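Local coordinates for protein arylalkylamine N-Acetyltransferase 2 (Aedes aegypti, PDB 4FD5) that probably transfers acyl groups from acyl-CoA to arylalkylamines, such as acetyl to dopamine and long-chain fatty acyl to serotonin, at residues N98-D102 with E103-K107; E156-A159 with L160-F164. All coordinates share one frame; numbering follows the deposited sequence.

Contact 1 (N98-D102 with E103-K107); sequences NEIQD and ESFKK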
loop_
_atom_site.group_PDB
_atom_site.type_symbol
_atom_site.label_atom_id
_atom_site.label_comp_id
_atom_site.label_asym_id
_atom_site.label_seq_id
_atom_site.Cartn_x
_atom_site.Cartn_y
_atom_site.Cartn_z
ATOM N N ASN A 98 -9.212 10.236 15.295
ATOM C CA ASN A 98 -9.598 11.444 16.023
ATOM C C ASN A 98 -8.503 12.512 16.027
ATOM O O ASN A 98 -8.790 13.707 16.100
ATOM C CB ASN A 98 -9.961 11.106 17.474
ATOM C CG ASN A 98 -11.073 10.077 17.582
ATOM O OD1 ASN A 98 -12.019 10.078 16.791
ATOM N ND2 ASN A 98 -10.966 9.193 18.572
ATOM N N GLU A 99 -7.249 12.075 15.950
ATOM C CA GLU A 99 -6.107 12.966 16.180
ATOM C C GLU A 99 -5.616 13.798 14.975
ATOM O O GLU A 99 -4.868 14.763 15.146
ATOM C CB GLU A 99 -4.939 12.161 16.764
ATOM C CG GLU A 99 -3.827 13.010 17.357
ATOM C CD GLU A 99 -4.336 13.984 18.406
ATOM O OE1 GLU A 99 -4.695 15.122 18.033
ATOM O OE2 GLU A 99 -4.379 13.611 19.600
ATOM N N ILE A 100 -6.031 13.435 13.765
ATOM C CA ILE A 100 -5.481 14.059 12.558
ATOM C C ILE A 100 -6.049 15.454 12.249
ATOM O O ILE A 100 -7.265 15.647 12.247
ATOM C CB ILE A 100 -5.680 13.146 11.331
ATOM C CG1 ILE A 100 -5.105 11.750 11.606
ATOM C CG2 ILE A 100 -5.041 13.771 10.100
ATOM C CD1 ILE A 100 -5.628 10.656 10.684
ATOM N N GLN A 101 -5.166 16.414 11.971
ATOM C CA GLN A 101 -5.587 17.768 11.587
ATOM C C GLN A 101 -5.755 17.947 10.078
ATOM O O GLN A 101 -6.328 18.935 9.619
ATOM C CB GLN A 101 -4.602 18.814 12.104
ATOM C CG GLN A 101 -4.512 18.892 13.613
ATOM C CD GLN A 101 -3.628 20.033 14.073
ATOM O OE1 GLN A 101 -3.369 20.974 13.317
ATOM N NE2 GLN A 101 -3.152 19.954 15.312
ATOM N N ASP A 102 -5.239 16.998 9.309
ATOM C CA ASP A 102 -5.348 17.046 7.866
ATOM C C ASP A 102 -6.677 16.402 7.481
ATOM O O ASP A 102 -6.804 15.180 7.508
ATOM C CB ASP A 102 -4.177 16.277 7.240
ATOM C CG ASP A 102 -4.055 16.498 5.739
ATOM O OD1 ASP A 102 -5.084 16.451 5.037
ATOM O OD2 ASP A 102 -2.921 16.728 5.257
ATOM N N GLU A 103 -7.662 17.235 7.152
ATOM C CA GLU A 103 -8.991 16.782 6.723
ATOM C C GLU A 103 -8.963 15.670 5.672
ATOM O O GLU A 103 -9.671 14.651 5.781
ATOM C CB GLU A 103 -9.721 17.959 6.087
ATOM C CG GLU A 103 -10.855 18.541 6.865
ATOM C CD GLU A 103 -11.566 19.606 6.054
ATOM O OE1 GLU A 103 -10.903 20.598 5.678
ATOM O OE2 GLU A 103 -12.773 19.441 5.769
ATOM N N SER A 104 -8.163 15.897 4.637
ATOM C CA SER A 104 -8.085 14.991 3.490
ATOM C C SER A 104 -7.530 13.626 3.915
ATOM O O SER A 104 -8.087 12.536 3.606
ATOM C CB SER A 104 -7.179 15.603 2.421
ATOM O OG SER A 104 -7.712 16.822 1.924
ATOM N N PHE A 105 -6.423 13.690 4.645
ATOM C CA PHE A 105 -5.808 12.474 5.154
ATOM C C PHE A 105 -6.820 11.702 5.989
ATOM O O PHE A 105 -6.951 10.486 5.863
ATOM C CB PHE A 105 -4.567 12.798 5.979
ATOM C CG PHE A 105 -3.799 11.582 6.399
ATOM C CD1 PHE A 105 -4.058 10.972 7.615
ATOM C CD2 PHE A 105 -2.837 11.033 5.570
ATOM C CE1 PHE A 105 -3.362 9.842 8.006
ATOM C CE2 PHE A 105 -2.130 9.899 5.958
ATOM C CZ PHE A 105 -2.397 9.308 7.173
ATOM N N LYS A 106 -7.555 12.412 6.835
ATOM C CA LYS A 106 -8.545 11.756 7.676
ATOM C C LYS A 106 -9.621 11.036 6.854
ATOM O O LYS A 106 -10.076 9.962 7.245
ATOM C CB LYS A 106 -9.181 12.755 8.634
ATOM C CG LYS A 106 -10.113 12.117 9.632
ATOM C CD LYS A 106 -10.654 13.156 10.612
ATOM C CE LYS A 106 -11.914 12.649 11.339
ATOM N NZ LYS A 106 -12.523 13.691 12.222
ATOM N N LYS A 107 -10.031 11.628 5.731
ATOM C CA LYS A 107 -10.988 10.940 4.850
ATOM C C LYS A 107 -10.450 9.579 4.395
ATOM O O LYS A 107 -11.169 8.546 4.416
ATOM C CB LYS A 107 -11.279 11.783 3.617
ATOM C CG LYS A 107 -11.986 13.092 3.936
ATOM C CD LYS A 107 -12.234 13.872 2.665
ATOM C CE LYS A 107 -12.981 15.170 2.963
ATOM N NZ LYS A 107 -12.968 16.073 1.789
#
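OD1 of D102 accepts the backbone N-H of F105, F105 N to D102 OD1 3.1 Å, in an almost straight bond (174° at the hydrogen). The donor comes from above the carboxylate plane, 56° out of it. With CG anti to the backbone N (chi1 -169°), the carboxylate swings across the helix start towards F105 N; the D102 and F105 side chains cross at about a right angle, and CB of D102 rests 3.7 Å from CB of F105. D102 is thus the N-cap of helix 103-116, at the short link by which the chain leaves helix 92-99 and turns into the next one, within a GNAT-family fold. Its other oxygen, OD2, is hydrogen-bonded to H49, which ties the cap to the chain just before helix 50-60. The first full helical bond runs from K106 N to D102 O at 2.9 Å. The tight apolar side is made by I100 and F105, also crossing nearly at right angles: CD1 of I100 meets the ring at its edge, in the ring plane, 3.5 Å from F105 CD1 and 3.6 Å from F105 CE1. L51 of helix 50-60 touches both side chains. The outer side is looser. Exposed E103 points away with its chain extended, while partly exposed K106 brings CB to 3.6 Å from D102 O and extends its chain beyond.

Contact 2 (E156-A159 with L160-F164); sequences EELA and LDRGF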
loop_
_atom_site.group_PDB
_atom_site.type_symbol
_atom_site.label_atom_id
_atom_site.label_comp_id
_atom_site.label_asym_id
_atom_site.label_seq_id
_atom_site.Cartn_x
_atom_site.Cartn_y
_atom_site.Cartn_z
ATOM N N GLU A 156 6.495 -11.975 -1.817
ATOM C CA GLU A 156 5.991 -13.260 -1.346
ATOM C C GLU A 156 7.125 -14.190 -0.947
ATOM O O GLU A 156 7.025 -14.878 0.071
ATOM C CB GLU A 156 5.099 -13.930 -2.382
ATOM C CG GLU A 156 4.571 -15.269 -1.889
ATOM C CD GLU A 156 3.575 -15.906 -2.833
ATOM O OE1 GLU A 156 2.896 -15.168 -3.576
ATOM O OE2 GLU A 156 3.482 -17.162 -2.827
ATOM N N GLU A 157 8.195 -14.202 -1.746
ATOM C CA GLU A 157 9.381 -15.004 -1.399
ATOM C C GLU A 157 9.922 -14.634 -0.014
ATOM O O GLU A 157 10.199 -15.515 0.814
ATOM C CB GLU A 157 10.466 -14.859 -2.465
ATOM C CG GLU A 157 10.095 -15.469 -3.812
ATOM C CD GLU A 157 11.153 -15.220 -4.886
ATOM O OE1 GLU A 157 12.198 -14.616 -4.575
ATOM O OE2 GLU A 157 10.935 -15.620 -6.047
ATOM N N LEU A 158 10.046 -13.333 0.247
ATOM C CA LEU A 158 10.524 -12.874 1.553
ATOM C C LEU A 158 9.533 -13.224 2.665
ATOM O O LEU A 158 9.927 -13.673 3.730
ATOM C CB LEU A 158 10.794 -11.369 1.536
ATOM C CG LEU A 158 11.335 -10.808 2.851
ATOM C CD1 LEU A 158 12.622 -11.515 3.262
ATOM C CD2 LEU A 158 11.542 -9.291 2.738
ATOM N N ALA A 159 8.246 -13.002 2.417
ATOM C CA ALA A 159 7.215 -13.332 3.394
ATOM C C ALA A 159 7.322 -14.800 3.807
ATOM O O ALA A 159 7.283 -15.113 4.991
ATOM C CB ALA A 159 5.822 -13.041 2.828
ATOM N N LEU A 160 7.459 -15.685 2.823
ATOM C CA LEU A 160 7.554 -17.121 3.081
ATOM C C LEU A 160 8.814 -17.432 3.890
ATOM O O LEU A 160 8.786 -18.212 4.850
ATOM C CB LEU A 160 7.562 -17.906 1.774
ATOM C CG LEU A 160 6.243 -18.236 1.112
ATOM C CD1 LEU A 160 6.460 -18.896 -0.257
ATOM C CD2 LEU A 160 5.391 -19.126 2.016
ATOM N N ASP A 161 9.923 -16.825 3.493
ATOM C CA ASP A 161 11.177 -17.013 4.214
ATOM C C ASP A 161 11.090 -16.587 5.687
ATOM O O ASP A 161 11.717 -17.215 6.553
ATOM C CB ASP A 161 12.303 -16.277 3.501
ATOM C CG ASP A 161 13.669 -16.774 3.917
ATOM O OD1 ASP A 161 13.986 -17.950 3.622
ATOM O OD2 ASP A 161 14.409 -15.988 4.534
ATOM N N ARG A 162 10.303 -15.543 5.963
ATOM C CA ARG A 162 10.117 -14.996 7.313
ATOM C C ARG A 162 9.010 -15.699 8.114
ATOM O O ARG A 162 8.687 -15.286 9.230
ATOM C CB ARG A 162 9.788 -13.500 7.247
ATOM C CG ARG A 162 10.901 -12.605 6.744
ATOM C CD ARG A 162 12.005 -12.383 7.781
ATOM N NE ARG A 162 13.041 -11.524 7.206
ATOM C CZ ARG A 162 13.036 -10.198 7.277
ATOM N NH1 ARG A 162 12.071 -9.569 7.937
ATOM N NH2 ARG A 162 14.003 -9.498 6.708
ATOM N N GLY A 163 8.400 -16.721 7.525
ATOM C CA GLY A 163 7.445 -17.547 8.237
ATOM C C GLY A 163 5.993 -17.110 8.144
ATOM O O GLY A 163 5.151 -17.592 8.897
ATOM N N PHE A 164 5.685 -16.193 7.236
ATOM C CA PHE A 164 4.293 -15.772 7.064
ATOM C C PHE A 164 3.481 -16.780 6.265
ATOM O O PHE A 164 4.002 -17.475 5.395
ATOM C CB PHE A 164 4.210 -14.398 6.394
ATOM C CG PHE A 164 4.691 -13.276 7.257
ATOM C CD1 PHE A 164 6.041 -12.988 7.357
ATOM C CD2 PHE A 164 3.793 -12.516 7.980
ATOM C CE1 PHE A 164 6.481 -11.950 8.152
ATOM C CE2 PHE A 164 4.229 -11.475 8.779
ATOM C CZ PHE A 164 5.575 -11.191 8.864
#
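A159, in the last turn of helix 147-161, takes part in a Schellman motif: its carbonyl oxygen accepts F164 N at 3.0 Å from A159 O, and G163 N bonds to L160 O at 3.1 Å, the positive phi of G163 (91°) reversing the chain. This is the C-terminal end of the helix in the beta-alpha-beta unit between strands 129-138 and 166-171. The same A159 O takes a second, weak bond from R162 N and meets the F164 ring at its edge, in plane, 3.4 Å from F164 CD1. CB of A159 lies 4.1 Å from CB of F164; F164, buried, also meets F131 edge-to-face. L160 belongs to the more exposed side. Its backbone N bonds to E156 O at 2.9 Å, and its CB lies 3.5 Å from that same E156 O. L158 and R162, one turn apart, run side by side and point the same way. The arginine bends at chi2 (-75°), which lays its chain along the leucine, and its NH2 is hydrogen-bonded to N63 O. At the base of this pair L158 O accepts R162 N at 2.9 Å, while farther out the CD1 methyl of L158 stands 4.0 Å from R162 NE, oblique to the guanidinium plane.

Both contacts are local and lie at helix ends, but at opposite termini: contact 1 starts helix 103-116, contact 2 finishes helix 147-161. They share no element and sit on opposite sides of the chain's centre, their centres about 34 Å apart. Contact 1 is a surface contact with one buried residue; contact 2 is partly buried, at the C-terminal end of the helix of the beta-alpha-beta unit. The chemistry follows the helix polarity. A side-chain carboxylate receives an amide N-H at the start, whereas at the end a backbone carbonyl accepts one good and one weak N-H from the reversing chain. Each end also has a phenylalanine beside it, touched by helix 50-60 in one and by strand 129-138 in the other.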